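Type II secretion system protein H (Vibrio cholerae, PDB 4DQ9) forms part of the pseudopilus tip of the type II secretion system, which recognises and binds the proteins to be exported from the periplasm. Local coordinates at residues K51-W56 and P111-F116; S12-L17 and W141-Q146; G80-D85 and T127-P132. One frame throughout, in Å; residues are numbered along the deposited sequence. Where two conformers were deposited one is given.

Interaction 1: K51-W56 and P111-F116; sequences KGWQKW and PAPQLF. With NA (sodium ion), chain D.
A proline-on-tryptophan CH-pi contact joins W53 to P113 where the chain turns a corner, one residue ahead of a sodium site formed with Q54, K55 and E110. The pyrrolidine of P113 lies over one face of the indole. Its CD is 3.4 Å from the centroid of the W53 five-membered ring and only 7° off the ring normal, while P113 CG reaches across toward the benzo ring, 3.6 Å from W53 CZ2. The two side chains cross at about a right angle. F116 meets the benzo ring at its CZ2 side: W53 CZ2 lies near the plane of the phenyl ring at its edge, 3.6 Å from F116 CD1. The two ring planes are inclined at 42°, an oblique aromatic pair. At the pyrrole end A112 CB approaches W53 CD1 obliquely, at 4.1 Å. The W53 torsion sets CG anti to its own carbonyl carbon (chi1 -64°), which carries the indole over to 111-116. L45 and L47 of strand 41-48 also touch the indole, and G52 of the second subunit packs on F116.

Beyond the corner, Q54 uses both ends of its amide. Q54 OE1 binds the sodium ion at 2.7 Å, alongside a water at 2.8 Å and OE2 of E110, the residue before P111. Q54 NE2 donates an almost straight hydrogen bond of 2.8 Å to K51 O, with the acceptor close to the amide plane. The bend of the side chain at chi2 brings NE2 back to K51 O, and this bond fixes the amide's rotation with the oxygen toward the metal. The interface itself is apolar, resting on the C-H of P113 CD, probably polarised by the neighbouring N, against the electron-rich indole; the ion, bound also by E110, probably adds an electrostatic tie.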
loop_
_atom_site.group_PDB
_atom_site.type_symbol
_atom_site.label_atom_id
_atom_site.label_comp_id
_atom_site.label_asym_id
_atom_site.label_seq_id
_atom_site.Cartn_x
_atom_site.Cartn_y
_atom_site.Cartn_z
ATOM N N LYS A 51 0.824 -3.453 -11.307
ATOM C CA LYS A 51 2.036 -2.679 -11.065
ATOM C C LYS A 51 2.131 -2.025 -9.698
ATOM O O LYS A 51 3.122 -1.336 -9.412
ATOM C CB LYS A 51 2.135 -1.582 -12.125
ATOM C CG LYS A 51 2.214 -2.140 -13.561
ATOM C CD LYS A 51 2.285 -0.966 -14.573
ATOM C CE LYS A 51 0.886 -0.500 -15.071
ATOM N NZ LYS A 51 0.372 -1.410 -16.181
ATOM N N GLY A 52 1.175 -2.326 -8.825
ATOM C CA GLY A 52 1.116 -1.812 -7.483
ATOM C C GLY A 52 0.900 -0.306 -7.498
ATOM O O GLY A 52 0.211 0.168 -8.416
ATOM N N TRP A 53 1.490 0.423 -6.528
ATOM C CA TRP A 53 1.367 1.901 -6.522
ATOM C C TRP A 53 2.219 2.532 -7.659
ATOM O O TRP A 53 3.438 2.281 -7.790
ATOM C CB TRP A 53 1.803 2.512 -5.201
ATOM C CG TRP A 53 0.883 2.074 -4.043
ATOM C CD1 TRP A 53 1.080 1.166 -3.074
ATOM C CD2 TRP A 53 -0.419 2.624 -3.777
ATOM N NE1 TRP A 53 0.028 1.090 -2.228
ATOM C CE2 TRP A 53 -0.951 1.951 -2.667
ATOM C CE3 TRP A 53 -1.184 3.600 -4.394
ATOM C CZ2 TRP A 53 -2.205 2.325 -2.098
ATOM C CZ3 TRP A 53 -2.414 3.924 -3.848
ATOM C CH2 TRP A 53 -2.938 3.260 -2.772
ATOM N N GLN A 54 1.575 3.363 -8.467
ATOM C CA GLN A 54 2.265 4.087 -9.525
ATOM C C GLN A 54 1.828 5.509 -9.514
ATOM O O GLN A 54 0.711 5.805 -9.085
ATOM C CB GLN A 54 2.075 3.432 -10.929
ATOM C CG GLN A 54 2.606 1.998 -11.034
ATOM C CD GLN A 54 4.151 1.885 -11.010
ATOM O OE1 GLN A 54 4.882 2.816 -11.394
ATOM N NE2 GLN A 54 4.652 0.740 -10.570
ATOM N N LYS A 55 2.664 6.421 -10.025
ATOM C CA LYS A 55 2.165 7.780 -10.183
ATOM C C LYS A 55 0.896 7.826 -11.091
ATOM O O LYS A 55 0.811 7.129 -12.127
ATOM C CB LYS A 55 3.253 8.714 -10.747
ATOM C CG LYS A 55 4.471 8.876 -9.927
ATOM C CD LYS A 55 5.454 9.800 -10.681
ATOM C CE LYS A 55 6.703 9.939 -9.888
ATOM N NZ LYS A 55 7.661 10.681 -10.780
ATOM N N TRP A 56 -0.104 8.586 -10.713
ATOM C CA TRP A 56 -1.379 8.570 -11.491
ATOM C C TRP A 56 -1.209 9.427 -12.734
ATOM O O TRP A 56 -1.298 10.658 -12.638
ATOM C CB TRP A 56 -2.536 9.049 -10.606
ATOM C CG TRP A 56 -3.852 9.039 -11.252
ATOM C CD1 TRP A 56 -4.311 8.107 -12.151
ATOM C CD2 TRP A 56 -4.903 10.029 -11.153
ATOM N NE1 TRP A 56 -5.554 8.453 -12.607
ATOM C CE2 TRP A 56 -5.952 9.609 -11.988
ATOM C CE3 TRP A 56 -5.065 11.217 -10.432
ATOM C CZ2 TRP A 56 -7.146 10.329 -12.100
ATOM C CZ3 TRP A 56 -6.269 11.929 -10.579
ATOM C CH2 TRP A 56 -7.268 11.478 -11.394
ATOM N N PRO A 111 7.583 4.135 -3.872
ATOM C CA PRO A 111 7.306 3.952 -2.418
ATOM C C PRO A 111 5.847 4.205 -2.079
ATOM O O PRO A 111 5.242 5.099 -2.681
ATOM C CB PRO A 111 8.237 4.958 -1.713
ATOM C CG PRO A 111 9.303 5.277 -2.737
ATOM C CD PRO A 111 8.627 5.152 -4.111
ATOM N N ALA A 112 5.298 3.429 -1.140
ATOM C CA ALA A 112 3.884 3.442 -0.860
ATOM C C ALA A 112 3.426 4.732 -0.221
ATOM O O ALA A 112 4.141 5.383 0.556
ATOM C CB ALA A 112 3.551 2.330 0.046
ATOM N N PRO A 113 2.216 5.114 -0.550
ATOM C CA PRO A 113 1.653 6.334 0.083
ATOM C C PRO A 113 1.396 6.146 1.548
ATOM O O PRO A 113 1.044 5.010 1.960
ATOM C CB PRO A 113 0.279 6.467 -0.617
ATOM C CG PRO A 113 -0.014 4.998 -1.084
ATOM C CD PRO A 113 1.258 4.435 -1.404
ATOM N N GLN A 114 1.531 7.197 2.365
ATOM C CA GLN A 114 1.133 7.162 3.768
ATOM C C GLN A 114 -0.338 7.494 3.877
ATOM O O GLN A 114 -0.982 7.113 4.859
ATOM C CB GLN A 114 1.879 8.162 4.648
ATOM C CG GLN A 114 3.343 7.973 4.598
ATOM C CD GLN A 114 3.990 8.962 3.570
ATOM O OE1 GLN A 114 3.333 9.451 2.581
ATOM N NE2 GLN A 114 5.229 9.320 3.846
ATOM N N LEU A 115 -0.880 8.153 2.878
ATOM C CA LEU A 115 -2.306 8.510 2.854
ATOM C C LEU A 115 -3.071 7.705 1.853
ATOM O O LEU A 115 -2.799 7.846 0.651
ATOM C CB LEU A 115 -2.528 10.028 2.643
ATOM C CG LEU A 115 -1.694 11.041 3.416
ATOM C CD1 LEU A 115 -2.138 12.473 3.000
ATOM C CD2 LEU A 115 -1.897 10.766 4.901
ATOM N N PHE A 116 -3.987 6.846 2.291
ATOM C CA PHE A 116 -4.818 6.108 1.417
ATOM C C PHE A 116 -6.090 6.839 1.121
ATOM O O PHE A 116 -6.735 7.405 2.033
ATOM C CB PHE A 116 -5.085 4.693 1.937
ATOM C CG PHE A 116 -3.834 3.946 2.292
ATOM C CD1 PHE A 116 -3.079 3.357 1.261
ATOM C CD2 PHE A 116 -3.413 3.783 3.584
ATOM C CE1 PHE A 116 -1.917 2.634 1.603
ATOM C CE2 PHE A 116 -2.151 3.133 3.886
ATOM C CZ PHE A 116 -1.471 2.511 2.841
HETATM NA NA NA D . 5.153 5.506 -10.998
HETATM O O HOH W 1 5.519 6.577 -13.542
#

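Interaction 2: S12-L17 and W141-Q146; sequences SFYQRL and WRVTAQ
L17 N donates to F13 O at 2.8 Å, a helical bond that sets F13 and L17 one turn apart on the face turned to V143. The valine side chain meets this face with all three of its carbons beyond CA. V143 CB sits at the edge of the F13 ring, near its plane and 3.7 Å from F13 CD2. V143 CG1 lies 3.9 Å from L17 CD2 as the two side chains slide past each other in opposite directions. V143 CG2, set anti to its own carbonyl carbon, is directed to Y14 and stops 3.9 Å from Y14 CB. This is the long N-terminal helix of the pseudopilin fold packed against an antiparallel sheet: helix 12-17 and strand 141-145 run nearly parallel, at 20°, with axes 8.7 Å apart. F13 also touches F126 and L128 on the neighbouring strand, and L42 and F44 of the other sheet. R142 and T144 point their CB atoms away from the helix, and R142 NH1 bonds to the carbonyls of Q140 and A155. On the helix, R16 NE donates to S12 OG at 3.0 Å; the bond is bent to 138° and tilted from the guanidinium plane, while R16 NH1 reaches T62 O.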
loop_
_atom_site.group_PDB
_atom_site.type_symbol
_atom_site.label_atom_id
_atom_site.label_comp_id
_atom_site.label_asym_id
_atom_site.label_seq_id
_atom_site.Cartn_x
_atom_site.Cartn_y
_atom_site.Cartn_z
ATOM N N SER A 12 -3.555 24.294 -3.083
ATOM C CA SER A 12 -3.210 23.349 -4.182
ATOM C C SER A 12 -3.357 21.942 -3.620
ATOM O O SER A 12 -3.992 21.065 -4.308
ATOM C CB SER A 12 -1.813 23.558 -4.714
ATOM O OG SER A 12 -1.255 22.418 -5.384
ATOM N N PHE A 13 -2.758 21.662 -2.459
ATOM C CA PHE A 13 -2.931 20.308 -1.895
ATOM C C PHE A 13 -4.397 19.925 -1.648
ATOM O O PHE A 13 -4.817 18.789 -1.938
ATOM C CB PHE A 13 -2.013 20.071 -0.715
ATOM C CG PHE A 13 -2.228 18.727 -0.071
ATOM C CD1 PHE A 13 -1.779 17.625 -0.748
ATOM C CD2 PHE A 13 -2.852 18.558 1.114
ATOM C CE1 PHE A 13 -2.023 16.328 -0.227
ATOM C CE2 PHE A 13 -2.987 17.282 1.699
ATOM C CZ PHE A 13 -2.586 16.193 1.007
ATOM N N TYR A 14 -5.187 20.839 -1.108
ATOM C CA TYR A 14 -6.587 20.626 -0.816
ATOM C C TYR A 14 -7.300 20.242 -2.082
ATOM O O TYR A 14 -8.056 19.280 -2.067
ATOM C CB TYR A 14 -7.164 21.850 -0.199
ATOM C CG TYR A 14 -8.600 21.814 0.108
ATOM C CD1 TYR A 14 -9.057 21.044 1.176
ATOM C CD2 TYR A 14 -9.471 22.717 -0.522
ATOM C CE1 TYR A 14 -10.380 21.051 1.499
ATOM C CE2 TYR A 14 -10.778 22.772 -0.162
ATOM C CZ TYR A 14 -11.221 21.884 0.832
ATOM O OH TYR A 14 -12.526 21.863 1.274
ATOM N N GLN A 15 -7.054 20.975 -3.159
ATOM C CA GLN A 15 -7.754 20.761 -4.431
ATOM C C GLN A 15 -7.390 19.425 -4.985
ATOM O O GLN A 15 -8.285 18.708 -5.505
ATOM C CB GLN A 15 -7.394 21.800 -5.445
ATOM C CG GLN A 15 -7.848 23.197 -5.010
ATOM C CD GLN A 15 -7.354 24.322 -6.009
ATOM O OE1 GLN A 15 -6.349 24.183 -6.716
ATOM N NE2 GLN A 15 -8.099 25.438 -6.072
ATOM N N ARG A 16 -6.118 19.015 -4.777
ATOM C CA ARG A 16 -5.670 17.755 -5.341
ATOM C C ARG A 16 -6.196 16.588 -4.519
ATOM O O ARG A 16 -6.599 15.563 -5.100
ATOM C CB ARG A 16 -4.136 17.707 -5.416
ATOM C CG ARG A 16 -3.654 18.714 -6.474
ATOM C CD ARG A 16 -2.214 19.205 -6.159
ATOM N NE ARG A 16 -1.745 20.140 -7.215
ATOM C CZ ARG A 16 -1.364 19.692 -8.385
ATOM N NH1 ARG A 16 -1.365 18.407 -8.596
ATOM N NH2 ARG A 16 -0.908 20.506 -9.352
ATOM N N LEU A 17 -6.242 16.732 -3.196
ATOM C CA LEU A 17 -6.744 15.677 -2.371
ATOM C C LEU A 17 -8.281 15.482 -2.698
ATOM O O LEU A 17 -8.760 14.331 -2.796
ATOM C CB LEU A 17 -6.538 16.032 -0.963
ATOM C CG LEU A 17 -7.069 15.033 0.043
ATOM C CD1 LEU A 17 -6.358 13.682 -0.086
ATOM C CD2 LEU A 17 -6.956 15.641 1.483
ATOM N N TRP A 141 -1.087 26.973 7.833
ATOM C CA TRP A 141 -2.028 26.552 6.779
ATOM C C TRP A 141 -1.881 25.031 6.771
ATOM O O TRP A 141 -0.781 24.483 6.748
ATOM C CB TRP A 141 -1.605 27.153 5.432
ATOM C CG TRP A 141 -2.077 28.549 5.293
ATOM C CD1 TRP A 141 -1.361 29.710 5.397
ATOM C CD2 TRP A 141 -3.407 28.928 4.966
ATOM N NE1 TRP A 141 -2.192 30.783 5.197
ATOM C CE2 TRP A 141 -3.466 30.320 4.958
ATOM C CE3 TRP A 141 -4.591 28.186 4.737
ATOM C CZ2 TRP A 141 -4.654 30.987 4.713
ATOM C CZ3 TRP A 141 -5.743 28.821 4.534
ATOM C CH2 TRP A 141 -5.790 30.225 4.517
ATOM N N ARG A 142 -3.019 24.379 6.723
ATOM C CA ARG A 142 -3.053 22.916 6.865
ATOM C C ARG A 142 -4.277 22.346 6.190
ATOM O O ARG A 142 -5.287 23.009 5.991
ATOM C CB ARG A 142 -2.974 22.488 8.315
ATOM C CG ARG A 142 -4.018 22.896 9.156
ATOM C CD ARG A 142 -3.607 22.799 10.667
ATOM N NE ARG A 142 -4.745 23.212 11.505
ATOM C CZ ARG A 142 -5.073 24.477 11.791
ATOM N NH1 ARG A 142 -4.353 25.489 11.368
ATOM N NH2 ARG A 142 -6.131 24.746 12.576
ATOM N N VAL A 143 -4.107 21.105 5.762
ATOM C CA VAL A 143 -5.204 20.331 5.272
ATOM C C VAL A 143 -5.312 19.108 6.176
ATOM O O VAL A 143 -4.277 18.473 6.465
ATOM C CB VAL A 143 -4.955 19.883 3.837
ATOM C CG1 VAL A 143 -6.065 18.948 3.431
ATOM C CG2 VAL A 143 -4.966 21.106 2.879
ATOM N N THR A 144 -6.523 18.772 6.618
ATOM C CA THR A 144 -6.737 17.665 7.521
ATOM C C THR A 144 -7.818 16.761 6.955
ATOM O O THR A 144 -8.843 17.257 6.447
ATOM C CB THR A 144 -7.205 18.100 8.897
ATOM O OG1 THR A 144 -8.488 18.752 8.758
ATOM C CG2 THR A 144 -6.268 19.045 9.501
ATOM N N ALA A 145 -7.670 15.467 7.157
ATOM C CA ALA A 145 -8.773 14.540 6.954
ATOM C C ALA A 145 -9.140 13.904 8.257
ATOM O O ALA A 145 -8.298 13.490 8.947
ATOM C CB ALA A 145 -8.370 13.427 5.977
ATOM N N GLN A 146 -10.381 13.413 8.228
ATOM C CA GLN A 146 -10.733 12.233 9.011
ATOM C C GLN A 146 -11.184 10.961 8.155
ATOM O O GLN A 146 -11.301 11.013 6.924
ATOM C CB GLN A 146 -11.627 12.603 10.179
ATOM C CG GLN A 146 -10.957 12.472 11.617
ATOM C CD GLN A 146 -11.163 11.067 12.299
ATOM O OE1 GLN A 146 -11.058 10.000 11.657
ATOM N NE2 GLN A 146 -11.456 11.084 13.610
#

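Interaction 3: G80-D85 and T127-P132; sequences GAWQKD and TLSIFP
T127 lies near the start of strand 126-132, in the antiparallel sheet of the pseudopilin fold that also holds strands 71-77, 141-145 and 151-154, and turns its side chain toward W82, which a long loop after strand 71-77 lays against that sheet. The methyl CG2 of T127 is 4.2 Å from W82 CH2, a loose van der Waals touch at the outer corner of the benzo ring. L128 points the other way, onto F13 of the N-terminal helix, in the alternation expected of a strand. S129 returns to the tryptophan side and makes the closer approach: S129 OG lies 3.6 Å from W82 CH2. The carbon behind the hydroxyl takes part as well, with S129 CB 3.9 Å from W82 CH2. The hydroxyl comes to the ring obliquely and makes its hydrogen bond with P137 O instead. T127 and S129 thus meet the same ring carbon, one residue apart from each other along the strand on either side of L128. W82 CG lies opposite its own carbonyl carbon (chi1 -65°), which swings the indole to the strand, over D74 and E76 of strand 71-77. At the pyrrole end of the indole, W82 NE1 is hydrogen-bonded to D138 OD1.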
loop_
_atom_site.group_PDB
_atom_site.type_symbol
_atom_site.label_atom_id
_atom_site.label_comp_id
_atom_site.label_asym_id
_atom_site.label_seq_id
_atom_site.Cartn_x
_atom_site.Cartn_y
_atom_site.Cartn_z
ATOM N N GLY A 80 -1.156 11.326 16.031
ATOM C CA GLY A 80 0.264 11.155 16.332
ATOM C C GLY A 80 1.092 12.408 16.201
ATOM O O GLY A 80 0.583 13.538 15.927
ATOM N N ALA A 81 2.377 12.204 16.328
ATOM C CA ALA A 81 3.339 13.316 16.406
ATOM C C ALA A 81 3.703 13.796 15.034
ATOM O O ALA A 81 3.558 13.070 14.082
ATOM C CB ALA A 81 4.579 12.891 17.148
ATOM N N TRP A 82 4.210 15.021 14.942
ATOM C CA TRP A 82 4.736 15.502 13.636
ATOM C C TRP A 82 5.851 14.560 13.195
ATOM O O TRP A 82 6.642 14.061 14.017
ATOM C CB TRP A 82 5.270 16.959 13.694
ATOM C CG TRP A 82 4.232 17.965 13.985
ATOM C CD1 TRP A 82 3.996 18.646 15.177
ATOM C CD2 TRP A 82 3.241 18.426 13.069
ATOM N NE1 TRP A 82 2.971 19.526 15.003
ATOM C CE2 TRP A 82 2.481 19.401 13.720
ATOM C CE3 TRP A 82 2.952 18.166 11.715
ATOM C CZ2 TRP A 82 1.423 20.059 13.054
ATOM C CZ3 TRP A 82 1.915 18.766 11.102
ATOM C CH2 TRP A 82 1.140 19.712 11.752
ATOM N N GLN A 83 5.899 14.280 11.892
ATOM C CA GLN A 83 6.797 13.301 11.312
ATOM C C GLN A 83 8.202 13.778 11.039
ATOM O O GLN A 83 9.163 12.981 11.103
ATOM C CB GLN A 83 6.184 12.699 10.056
ATOM C CG GLN A 83 4.948 11.887 10.450
ATOM C CD GLN A 83 5.175 10.412 10.675
ATOM O OE1 GLN A 83 6.203 9.853 10.335
ATOM N NE2 GLN A 83 4.142 9.742 11.158
ATOM N N LYS A 84 8.348 15.056 10.721
ATOM C CA LYS A 84 9.651 15.552 10.301
ATOM C C LYS A 84 10.570 15.645 11.536
ATOM O O LYS A 84 10.151 16.151 12.585
ATOM C CB LYS A 84 9.459 16.905 9.592
ATOM C CG LYS A 84 10.764 17.423 8.922
ATOM C CD LYS A 84 10.568 18.617 8.012
ATOM C CE LYS A 84 11.821 18.897 7.144
ATOM N NZ LYS A 84 11.763 20.294 6.621
ATOM N N ASP A 85 11.846 15.288 11.362
ATOM C CA ASP A 85 12.841 15.457 12.444
ATOM C C ASP A 85 13.344 16.900 12.439
ATOM O O ASP A 85 12.953 17.684 11.611
ATOM C CB ASP A 85 13.958 14.417 12.327
ATOM C CG ASP A 85 14.762 14.531 11.108
ATOM O OD1 ASP A 85 15.312 15.581 10.799
ATOM O OD2 ASP A 85 14.936 13.511 10.413
ATOM N N THR A 127 -3.034 15.295 9.235
ATOM C CA THR A 127 -2.889 16.752 9.082
ATOM C C THR A 127 -1.583 16.994 8.281
ATOM O O THR A 127 -0.563 16.391 8.677
ATOM C CB THR A 127 -2.827 17.436 10.396
ATOM O OG1 THR A 127 -4.077 17.240 11.048
ATOM C CG2 THR A 127 -2.642 18.950 10.197
ATOM N N LEU A 128 -1.659 17.804 7.212
ATOM C CA LEU A 128 -0.464 18.205 6.459
ATOM C C LEU A 128 -0.401 19.724 6.651
ATOM O O LEU A 128 -1.383 20.417 6.363
ATOM C CB LEU A 128 -0.561 17.882 4.986
ATOM C CG LEU A 128 0.688 18.404 4.263
ATOM C CD1 LEU A 128 1.718 17.345 4.203
ATOM C CD2 LEU A 128 0.311 18.894 2.884
ATOM N N SER A 129 0.736 20.220 7.104
ATOM C CA SER A 129 0.860 21.666 7.195
ATOM C C SER A 129 2.009 22.157 6.375
ATOM O O SER A 129 3.010 21.444 6.115
ATOM C CB SER A 129 0.984 22.054 8.610
ATOM O OG SER A 129 2.215 21.850 9.040
ATOM N N ILE A 130 1.847 23.391 5.927
ATOM C CA ILE A 130 2.779 24.055 4.945
ATOM C C ILE A 130 3.039 25.424 5.513
ATOM O O ILE A 130 2.121 26.167 5.792
ATOM C CB ILE A 130 2.232 24.121 3.524
ATOM C CG1 ILE A 130 1.951 22.698 2.905
ATOM C CG2 ILE A 130 3.203 24.922 2.479
ATOM C CD1 ILE A 130 1.110 22.644 1.616
ATOM N N PHE A 131 4.272 25.771 5.572
ATOM C CA PHE A 131 4.699 26.919 6.328
ATOM C C PHE A 131 6.093 27.421 5.979
ATOM O O PHE A 131 6.912 26.720 5.466
ATOM C CB PHE A 131 4.643 26.648 7.809
ATOM C CG PHE A 131 5.385 25.403 8.203
ATOM C CD1 PHE A 131 4.783 24.167 8.087
ATOM C CD2 PHE A 131 6.718 25.433 8.627
ATOM C CE1 PHE A 131 5.405 23.009 8.456
ATOM C CE2 PHE A 131 7.397 24.256 8.996
ATOM C CZ PHE A 131 6.779 23.023 8.864
ATOM N N PRO A 132 6.346 28.698 6.261
ATOM C CA PRO A 132 7.614 29.246 5.876
ATOM C C PRO A 132 8.754 28.612 6.707
ATOM O O PRO A 132 8.666 28.351 7.967
ATOM C CB PRO A 132 7.497 30.722 6.253
ATOM C CG PRO A 132 6.078 30.974 6.146
ATOM C CD PRO A 132 5.421 29.750 6.685
#

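Helix 2-27 carries the first segment of interaction 2, whose contact with 141-146 closes a loop around nearly the whole chain; interactions 1 and 3 both nest inside it. Next along the chain come 51-56 and then 80-85, followed by their partners 111-116 and 127-132, so the loops of interactions 1 and 3 cross. Interaction 1 ties the corner before strand 54-66 to the loop leading into strand 115-117, beside the outermost strands of the first sheet, and meets interaction 2 where L115 packs on F13. Interactions 2 and 3 share the second sheet, whose neighbouring strands are joined through V143 O to L128 N and W141 O to I130 N.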